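Glutathione reductase (Bartonella henselae, PDB 3O0H) catalyses the NADPH-dependent reduction of glutathione disulfide to glutathione, using a bound FAD and probably a redox-active disulfide. Local coordinates at residues E56-R59 / V65-G68; A164-N169 / L179-I184. One frame throughout, in Å; residues are numbered along the deposited sequence.

Both contacts lie within the pyridine nucleotide-disulphide oxidoreductase part of the chain, their centres 13 Å apart, and follow one another in sequence. Interaction 1 flanks the FAD along its length: residues 56-59 hold the adenosine end, and residues 65-68 bring Gly68 over the face of the dimethylbenzene ring of the flavin. Interaction 2 packs the strand 164-166 against the loop 179-184, whose Ser181 side chain comes within about 4 Å of the same cofactor. Arg67 joins the two: its guanidinium lies on Tyr58 in interaction 1, while its NH1 packs 3.5 Å from Asn182 CG of interaction 2. FAD and Arg67 thus link interaction 1 to the loop 179-184, on which Ile166 of the strand rests.

Interaction 1: residues E56-R59 / V65-G68. With FAD (flavin-adenine dinucleotide), chain H.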
ATOM      1  N   GLU B  56     -22.869  18.222 -22.027  1.00 13.88           N
ATOM      2  CA  GLU B  56     -23.026  16.946 -21.303  1.00 13.53           C
ATOM      3  C   GLU B  56     -24.461  16.472 -21.371  1.00 14.16           C
ATOM      4  O   GLU B  56     -25.390  17.147 -20.877  1.00 14.45           O
ATOM      5  CB  GLU B  56     -22.617  17.106 -19.841  1.00 13.31           C
ATOM      6  CG  GLU B  56     -22.742  15.840 -19.003  1.00 14.15           C
ATOM      7  CD  GLU B  56     -22.157  14.606 -19.675  1.00 13.30           C
ATOM      8  OE1 GLU B  56     -20.929  14.579 -19.947  1.00 15.36           O
ATOM      9  OE2 GLU B  56     -22.929  13.673 -19.895  1.00 13.95           O
ATOM     10  N   GLU B  57     -24.666  15.323 -21.999  1.00 13.53           N
ATOM     11  CA  GLU B  57     -26.013  14.809 -22.216  1.00 14.71           C
ATOM     12  C   GLU B  57     -26.593  14.077 -21.007  1.00 15.27           C
ATOM     13  O   GLU B  57     -27.810  13.839 -20.962  1.00 15.52           O
ATOM     14  CB  GLU B  57     -26.066  13.887 -23.452  1.00 15.05           C
ATOM     15  CG  GLU B  57     -25.255  12.579 -23.319  1.00 14.38           C
ATOM     16  CD  GLU B  57     -25.209  11.727 -24.577  1.00 16.35           C
ATOM     17  OE1 GLU B  57     -25.862  12.030 -25.588  1.00 14.65           O
ATOM     18  OE2 GLU B  57     -24.564  10.684 -24.514  1.00 18.15           O
ATOM     19  N   TYR B  58     -25.731  13.668 -20.083  1.00 14.40           N
ATOM     20  CA  TYR B  58     -26.143  12.922 -18.937  1.00 15.64           C
ATOM     21  C   TYR B  58     -25.757  13.652 -17.663  1.00 15.53           C
ATOM     22  O   TYR B  58     -26.474  14.564 -17.237  1.00 17.00           O
ATOM     23  CB  TYR B  58     -25.622  11.455 -19.002  1.00 15.32           C
ATOM     24  CG  TYR B  58     -26.219  10.569 -17.928  1.00 18.51           C
ATOM     25  CD1 TYR B  58     -25.422   9.857 -17.029  1.00 19.17           C
ATOM     26  CD2 TYR B  58     -27.615  10.457 -17.804  1.00 24.66           C
ATOM     27  CE1 TYR B  58     -26.002   9.054 -16.040  1.00 22.22           C
ATOM     28  CE2 TYR B  58     -28.176   9.666 -16.846  1.00 26.43           C
ATOM     29  CZ  TYR B  58     -27.362   8.969 -15.955  1.00 23.18           C
ATOM     30  OH  TYR B  58     -27.972   8.203 -14.982  1.00 25.60           O
ATOM     31  N   ARG B  59     -24.657  13.265 -17.030  1.00 14.57           N
ATOM     32  CA  ARG B  59     -24.257  13.900 -15.782  1.00 15.24           C
ATOM     33  C   ARG B  59     -22.787  14.360 -15.788  1.00 14.21           C
ATOM     34  O   ARG B  59     -21.841  13.669 -16.256  1.00 14.82           O
ATOM     35  CB  ARG B  59     -24.534  12.981 -14.601  1.00 15.47           C
ATOM     36  CG  ARG B  59     -26.025  12.705 -14.389  1.00 17.94           C
ATOM     37  CD  ARG B  59     -26.214  11.720 -13.277  1.00 20.63           C
ATOM     38  NE  ARG B  59     -25.922  12.300 -11.986  1.00 20.92           N
ATOM     39  CZ  ARG B  59     -26.130  11.693 -10.816  1.00 23.44           C
ATOM     40  NH1 ARG B  59     -26.611  10.448 -10.754  1.00 22.02           N
ATOM     41  NH2 ARG B  59     -25.821  12.327  -9.696  1.00 21.94           N
ATOM     42  N   VAL B  65     -16.830   8.889 -12.592  1.00 13.90           N
ATOM     43  CA  VAL B  65     -17.483   9.524 -11.441  1.00 14.28           C
ATOM     44  C   VAL B  65     -18.883   8.984 -11.125  1.00 14.04           C
ATOM     45  O   VAL B  65     -19.174   8.664  -9.963  1.00 14.98           O
ATOM     46  CB  VAL B  65     -17.535  11.054 -11.643  1.00 14.95           C
ATOM     47  CG1 VAL B  65     -18.303  11.784 -10.519  1.00 15.66           C
ATOM     48  CG2 VAL B  65     -16.077  11.579 -11.774  1.00 15.83           C
ATOM     49  N   ILE B  66     -19.726   8.872 -12.143  1.00 13.38           N
ATOM     50  CA  ILE B  66     -21.110   8.601 -11.975  1.00 14.06           C
ATOM     51  C   ILE B  66     -21.428   7.140 -11.913  1.00 13.94           C
ATOM     52  O   ILE B  66     -22.308   6.719 -11.124  1.00 14.52           O
ATOM     53  CB  ILE B  66     -21.918   9.237 -13.140  1.00 14.49           C
ATOM     54  CG1 ILE B  66     -21.685  10.748 -13.149  1.00 16.16           C
ATOM     55  CG2 ILE B  66     -23.401   8.830 -13.102  1.00 15.40           C
ATOM     56  CD1 ILE B  66     -21.988  11.506 -11.777  1.00 15.69           C
ATOM     57  N   ARG B  67     -20.768   6.354 -12.762  1.00 13.38           N
ATOM     58  CA  ARG B  67     -21.185   4.966 -12.956  1.00 13.91           C
ATOM     59  C   ARG B  67     -20.034   4.098 -13.402  1.00 14.34           C
ATOM     60  O   ARG B  67     -20.230   3.191 -14.206  1.00 14.22           O
ATOM     61  CB  ARG B  67     -22.362   4.857 -13.937  1.00 14.65           C
ATOM     62  CG  ARG B  67     -22.161   5.581 -15.249  1.00 15.24           C
ATOM     63  CD  ARG B  67     -23.501   5.766 -15.990  1.00 17.45           C
ATOM     64  NE  ARG B  67     -23.378   6.447 -17.283  1.00 15.54           N
ATOM     65  CZ  ARG B  67     -24.369   6.555 -18.176  1.00 20.27           C
ATOM     66  NH1 ARG B  67     -25.568   6.029 -17.936  1.00 20.51           N
ATOM     67  NH2 ARG B  67     -24.172   7.218 -19.312  1.00 23.45           N
ATOM     68  N   GLY B  68     -18.870   4.311 -12.780  1.00 13.04           N
ATOM     69  CA  GLY B  68     -17.663   3.614 -13.161  1.00 13.93           C
ATOM     70  C   GLY B  68     -16.766   3.412 -11.958  1.00 15.23           C
ATOM     71  O   GLY B  68     -17.237   2.848 -10.952  1.00 15.73           O
TER
HETATM   72  PA  FAD H 500     -16.237   9.561 -20.138  1.00 12.80           P
HETATM   73  O1A FAD H 500     -16.996   8.295 -20.395  1.00 12.38           O
HETATM   74  O2A FAD H 500     -15.781   9.733 -18.715  1.00 12.81           O
HETATM   75  O5B FAD H 500     -17.053  10.865 -20.572  1.00 11.58           O
HETATM   76  C5B FAD H 500     -17.776  10.982 -21.779  1.00 12.86           C
HETATM   77  C4B FAD H 500     -18.944  11.895 -21.464  1.00 11.36           C
HETATM   78  O4B FAD H 500     -19.550  12.380 -22.653  1.00 13.53           O
HETATM   79  C3B FAD H 500     -20.053  11.228 -20.658  1.00 11.40           C
HETATM   80  O3B FAD H 500     -20.365  12.014 -19.504  1.00 14.23           O
HETATM   81  C2B FAD H 500     -21.234  11.177 -21.608  1.00 13.87           C
HETATM   82  O2B FAD H 500     -22.449  11.350 -20.918  1.00 13.57           O
HETATM   83  C1B FAD H 500     -21.004  12.338 -22.514  1.00 12.14           C
HETATM   84  N9A FAD H 500     -21.399  12.297 -23.931  1.00 11.65           N
HETATM   85  C8A FAD H 500     -21.133  11.323 -24.849  1.00  9.30           C
HETATM   86  N7A FAD H 500     -21.544  11.754 -26.051  1.00  9.28           N
HETATM   87  C5A FAD H 500     -22.064  13.006 -25.886  1.00  9.21           C
HETATM   88  C6A FAD H 500     -22.549  13.942 -26.761  1.00 11.56           C
HETATM   89  N6A FAD H 500     -22.666  13.713 -28.078  1.00 11.03           N
HETATM   90  N1A FAD H 500     -22.972  15.155 -26.275  1.00 11.19           N
HETATM   91  C2A FAD H 500     -22.859  15.424 -24.931  1.00 13.23           C
HETATM   92  N3A FAD H 500     -22.348  14.516 -24.065  1.00 12.87           N
HETATM   93  C4A FAD H 500     -21.922  13.349 -24.571  1.00 11.87           C
HETATM   94  N1  FAD H 500     -10.975   3.431 -15.367  1.00 13.72           N
HETATM   95  C2  FAD H 500      -9.932   3.465 -14.464  1.00 11.18           C
HETATM   96  O2  FAD H 500      -8.872   4.106 -14.681  1.00 12.68           O
HETATM   97  N3  FAD H 500     -10.047   2.799 -13.309  1.00 12.28           N
HETATM   98  C4  FAD H 500     -11.190   2.100 -12.957  1.00 14.17           C
HETATM   99  O4  FAD H 500     -11.205   1.556 -11.845  1.00 13.93           O
HETATM  100  C4X FAD H 500     -12.251   2.060 -13.862  1.00 11.92           C
HETATM  101  N5  FAD H 500     -13.415   1.403 -13.572  1.00 14.92           N
HETATM  102  C5X FAD H 500     -14.454   1.438 -14.502  1.00 11.58           C
HETATM  103  C6  FAD H 500     -15.616   0.752 -14.195  1.00 11.57           C
HETATM  104  C7  FAD H 500     -16.691   0.761 -15.074  1.00 12.69           C
HETATM  105  C7M FAD H 500     -17.949   0.006 -14.684  1.00 14.26           C
HETATM  106  C8  FAD H 500     -16.601   1.463 -16.260  1.00 10.10           C
HETATM  107  C8M FAD H 500     -17.744   1.455 -17.254  1.00 10.35           C
HETATM  108  C9  FAD H 500     -15.427   2.131 -16.587  1.00  9.20           C
HETATM  109  C9A FAD H 500     -14.343   2.114 -15.703  1.00  8.53           C
HETATM  110  N10 FAD H 500     -13.157   2.772 -15.976  1.00 12.23           N
HETATM  111  C10 FAD H 500     -12.135   2.764 -15.060  1.00 12.02           C
HETATM  112  C1' FAD H 500     -12.940   3.510 -17.239  1.00 10.35           C
HETATM  113  C2' FAD H 500     -13.172   4.996 -17.130  1.00 12.33           C
HETATM  114  O2' FAD H 500     -14.517   5.216 -16.752  1.00 12.21           O
HETATM  115  C3' FAD H 500     -12.907   5.608 -18.481  1.00 10.98           C
HETATM  116  O3' FAD H 500     -11.676   5.200 -19.049  1.00 12.45           O
HETATM  117  C4' FAD H 500     -13.038   7.114 -18.410  1.00 13.31           C
HETATM  118  O4' FAD H 500     -14.333   7.432 -17.893  1.00 14.55           O
HETATM  119  C5' FAD H 500     -12.895   7.738 -19.792  1.00 11.45           C
HETATM  120  O5' FAD H 500     -12.955   9.179 -19.704  1.00 11.35           O
HETATM  121  P   FAD H 500     -13.518   9.940 -21.001  1.00 10.72           P
HETATM  122  O1P FAD H 500     -13.357  11.433 -20.819  1.00 14.03           O
HETATM  123  O2P FAD H 500     -12.843   9.396 -22.241  1.00 10.01           O
HETATM  124  O3P FAD H 500     -15.037   9.533 -21.202  1.00 10.76           O
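Tyr58 turns its ring to meet Arg67 with CG anti to the backbone N (chi1 -171°), while Arg67 starts between its own backbone N and carbonyl carbon (chi1 51°) and then runs extended to NE, laying its guanidinium flat on the tyrosine. The two planes are 20° apart and their centres 4.2 Å, a cation-pi stack in which the CD1-CE1 side of the ring lies over the guanidinium; Arg67 NH1 comes 3.6 Å from Tyr58 CE1. Ile66 fills in beside this stack. Its CG2 meets Tyr58 CE1 obliquely at 3.9 Å, and its CG1 lies 3.9 Å from Arg59 CB, with CD1 over one face of the Arg59 guanidinium.

Next to this packing, Glu56 grips the adenosine ribose with both carboxylate oxygens: OE1 accepts from FAD O3B at 2.7 Å and OE2 from FAD O2B at 2.6 Å. Glu56 OE2 also takes the backbone N-H of Tyr58 on its anti lone pair, at 2.8 Å, and OE1 takes the backbone N-H of Ser34, so the carboxylate is fixed in rotation. A glutamate at the end of the second strand that binds both ribose hydroxyls is a hallmark of the Rossmann-type FAD site. Glu57 lays its side chain over one face of the adenine, with CG 3.6 Å from FAD N3A, and is paired with Arg135. At the other end of the cofactor Gly68 CA approaches the flavin at C7.

The contact closes the turn between strand 52-55 of the parallel sheet and helix 62-67. Helix 102-126 packs alongside, where Arg59 touches Ile113 and forms a salt bridge with Glu117, and where Val65 packs on Leu116 and Tyr120.

Interaction 2: residues A164-N169 / L179-I184; sequences AKIVSN and LTSNEI
Ile166 meets Thr180 through a single methyl: CD1 lies 3.3 Å from Thr180 OG1 and 3.6 Å from Thr180 CB. Chi1 of Ile166 (-61°) points CG1 at the loop, anti to the carbonyl carbon, and chi2, at 144° away from a staggered value, sets CD1 against the threonine; together with the short approach to the hydroxyl this suggests some strain. This is the tight part of a small contact, which buries 143 Å² in all. The same methyl meets the other two polar side chains more loosely, with Asn182 CG at 3.8 Å and Ser181 OG at 4.0 Å, and Lys165 is solvent-exposed and turned away from the loop. The strand's backbone pairs instead with 286-288, in a two-stranded antiparallel sheet.

The loop keeps its shape by its own bonds. Glu183 OE1 accepts from both Thr180 N, at 2.8 Å, and Thr180 OG1, at 2.6 Å, the hydroxyl arriving on the syn side 26° out of the carboxylate plane. Thr180 OG1 in turn accepts from the backbone N of Asn182, an ST turn.

With its proton given to Glu183 and the N-H of Asn182 donating to its oxygen, the threonine hydroxyl is already engaged, and what it offers Ile166 is van der Waals contact. The chemistry therefore implies an apolar methyl resting on a turn whose threonine hydroxyl is already bonded within the loop, joined by packing alone.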
ATOM      1  N   ALA B 164     -16.750   6.086 -24.246  1.00 12.30           N
ATOM      2  CA  ALA B 164     -17.056   4.821 -24.810  1.00 12.49           C
ATOM      3  C   ALA B 164     -18.525   4.443 -24.437  1.00 14.30           C
ATOM      4  O   ALA B 164     -19.219   5.162 -23.648  1.00 13.11           O
ATOM      5  CB  ALA B 164     -16.044   3.750 -24.313  1.00 12.20           C
ATOM      6  N   LYS B 165     -18.985   3.352 -25.013  1.00 15.75           N
ATOM      7  CA  LYS B 165     -20.345   2.869 -24.890  1.00 18.58           C
ATOM      8  C   LYS B 165     -20.291   1.366 -24.850  1.00 18.96           C
ATOM      9  O   LYS B 165     -19.504   0.780 -25.535  1.00 17.56           O
ATOM     10  CB  LYS B 165     -21.110   3.238 -26.175  1.00 20.56           C
ATOM     11  CG  LYS B 165     -22.413   3.946 -25.983  1.00 27.75           C
ATOM     12  CD  LYS B 165     -23.302   3.825 -27.228  1.00 32.82           C
ATOM     13  CE  LYS B 165     -24.624   4.552 -26.948  1.00 36.51           C
ATOM     14  NZ  LYS B 165     -25.583   4.408 -28.045  1.00 37.97           N
ATOM     15  N   ILE B 166     -21.224   0.748 -24.148  1.00 19.61           N
ATOM     16  CA  ILE B 166     -21.346  -0.693 -24.097  1.00 22.43           C
ATOM     17  C   ILE B 166     -21.674  -1.204 -25.489  1.00 24.60           C
ATOM     18  O   ILE B 166     -22.409  -0.564 -26.229  1.00 24.05           O
ATOM     19  CB  ILE B 166     -22.433  -1.092 -23.044  1.00 23.37           C
ATOM     20  CG1 ILE B 166     -21.979  -0.569 -21.643  1.00 25.58           C
ATOM     21  CG2 ILE B 166     -22.590  -2.579 -23.080  1.00 25.11           C
ATOM     22  CD1 ILE B 166     -23.058  -0.020 -20.599  1.00 24.65           C
ATOM     23  N   VAL B 167     -21.027  -2.280 -25.890  1.00 27.48           N
ATOM     24  CA  VAL B 167     -21.345  -2.953 -27.137  1.00 31.91           C
ATOM     25  C   VAL B 167     -22.800  -3.449 -27.129  1.00 34.45           C
ATOM     26  O   VAL B 167     -23.360  -3.778 -26.091  1.00 34.17           O
ATOM     27  CB  VAL B 167     -20.439  -4.195 -27.406  1.00 33.67           C
ATOM     28  CG1 VAL B 167     -19.033  -3.788 -27.764  1.00 34.46           C
ATOM     29  CG2 VAL B 167     -20.451  -5.137 -26.208  1.00 34.47           C
ATOM     30  N   SER B 168     -23.379  -3.526 -28.312  1.00 37.83           N
ATOM     31  CA  SER B 168     -24.812  -3.791 -28.478  1.00 41.03           C
ATOM     32  C   SER B 168     -25.350  -5.051 -27.809  1.00 43.22           C
ATOM     33  O   SER B 168     -26.352  -4.996 -27.062  1.00 44.39           O
ATOM     34  CB  SER B 168     -25.136  -3.857 -29.960  1.00 42.93           C
ATOM     35  OG  SER B 168     -26.387  -4.467 -30.131  1.00 46.92           O
ATOM     36  N   ASN B 169     -24.704  -6.185 -28.081  1.00 44.53           N
ATOM     37  CA  ASN B 169     -25.149  -7.485 -27.554  1.00 45.87           C
ATOM     38  C   ASN B 169     -26.391  -8.009 -28.321  1.00 48.58           C
ATOM     39  O   ASN B 169     -27.009  -8.988 -27.906  1.00 49.18           O
ATOM     40  CB  ASN B 169     -25.412  -7.446 -26.012  1.00 44.26           C
ATOM     41  CG  ASN B 169     -24.126  -7.151 -25.156  1.00 42.67           C
ATOM     42  OD1 ASN B 169     -23.201  -7.966 -25.123  1.00 38.29           O
ATOM     43  ND2 ASN B 169     -24.108  -6.000 -24.421  1.00 40.16           N
ATOM     44  N   LEU B 179     -29.010  -6.340 -17.509  1.00 20.34           N
ATOM     45  CA  LEU B 179     -28.448  -5.125 -16.962  1.00 19.52           C
ATOM     46  C   LEU B 179     -27.073  -4.916 -17.547  1.00 18.15           C
ATOM     47  O   LEU B 179     -26.415  -5.889 -17.975  1.00 16.83           O
ATOM     48  CB  LEU B 179     -28.249  -5.293 -15.456  1.00 18.81           C
ATOM     49  CG  LEU B 179     -29.447  -5.544 -14.544  1.00 22.30           C
ATOM     50  CD1 LEU B 179     -28.931  -6.093 -13.207  1.00 25.04           C
ATOM     51  CD2 LEU B 179     -30.270  -4.328 -14.315  1.00 24.08           C
ATOM     52  N   THR B 180     -26.625  -3.665 -17.528  1.00 17.18           N
ATOM     53  CA  THR B 180     -25.226  -3.365 -17.767  1.00 16.94           C
ATOM     54  C   THR B 180     -24.646  -2.578 -16.569  1.00 16.79           C
ATOM     55  O   THR B 180     -25.356  -2.336 -15.557  1.00 15.03           O
ATOM     56  CB  THR B 180     -25.074  -2.549 -19.033  1.00 17.96           C
ATOM     57  OG1 THR B 180     -25.539  -1.215 -18.800  1.00 20.02           O
ATOM     58  CG2 THR B 180     -25.860  -3.216 -20.210  1.00 20.07           C
ATOM     59  N   SER B 181     -23.382  -2.141 -16.695  1.00 15.92           N
ATOM     60  CA  SER B 181     -22.757  -1.365 -15.634  1.00 16.32           C
ATOM     61  C   SER B 181     -23.518  -0.059 -15.455  1.00 17.87           C
ATOM     62  O   SER B 181     -23.457   0.543 -14.375  1.00 18.25           O
ATOM     63  CB  SER B 181     -21.257  -1.075 -15.910  1.00 16.58           C
ATOM     64  OG  SER B 181     -21.099  -0.405 -17.126  1.00 18.62           O
ATOM     65  N   ASN B 182     -24.255   0.380 -16.484  1.00 18.70           N
ATOM     66  CA  ASN B 182     -25.098   1.567 -16.361  1.00 20.48           C
ATOM     67  C   ASN B 182     -26.264   1.409 -15.357  1.00 21.47           C
ATOM     68  O   ASN B 182     -26.781   2.425 -14.845  1.00 23.95           O
ATOM     69  CB  ASN B 182     -25.653   1.994 -17.720  1.00 21.87           C
ATOM     70  CG  ASN B 182     -24.620   2.755 -18.577  1.00 24.62           C
ATOM     71  OD1 ASN B 182     -23.480   3.009 -18.144  1.00 19.76           O
ATOM     72  ND2 ASN B 182     -25.031   3.139 -19.786  1.00 23.57           N
ATOM     73  N   GLU B 183     -26.687   0.172 -15.098  1.00 18.99           N
ATOM     74  CA  GLU B 183     -27.881  -0.095 -14.272  1.00 19.58           C
ATOM     75  C   GLU B 183     -27.548  -0.808 -12.961  1.00 18.27           C
ATOM     76  O   GLU B 183     -28.307  -0.709 -12.011  1.00 19.12           O
ATOM     77  CB  GLU B 183     -28.897  -0.940 -15.048  1.00 19.39           C
ATOM     78  CG  GLU B 183     -29.556  -0.204 -16.211  1.00 20.30           C
ATOM     79  CD  GLU B 183     -28.670  -0.202 -17.468  1.00 23.20           C
ATOM     80  OE1 GLU B 183     -27.932  -1.177 -17.727  1.00 20.65           O
ATOM     81  OE2 GLU B 183     -28.696   0.802 -18.175  1.00 27.17           O
ATOM     82  N   ILE B 184     -26.380  -1.440 -12.911  1.00 16.85           N
ATOM     83  CA  ILE B 184     -26.000  -2.389 -11.877  1.00 16.80           C
ATOM     84  C   ILE B 184     -25.931  -1.783 -10.466  1.00 17.31           C
ATOM     85  O   ILE B 184     -26.177  -2.487  -9.472  1.00 17.21           O
ATOM     86  CB  ILE B 184     -24.645  -3.092 -12.234  1.00 16.89           C
ATOM     87  CG1 ILE B 184     -24.477  -4.361 -11.447  1.00 17.53           C
ATOM     88  CG2 ILE B 184     -23.428  -2.150 -11.943  1.00 16.73           C
ATOM     89  CD1 ILE B 184     -25.508  -5.447 -11.747  1.00 19.79           C
TER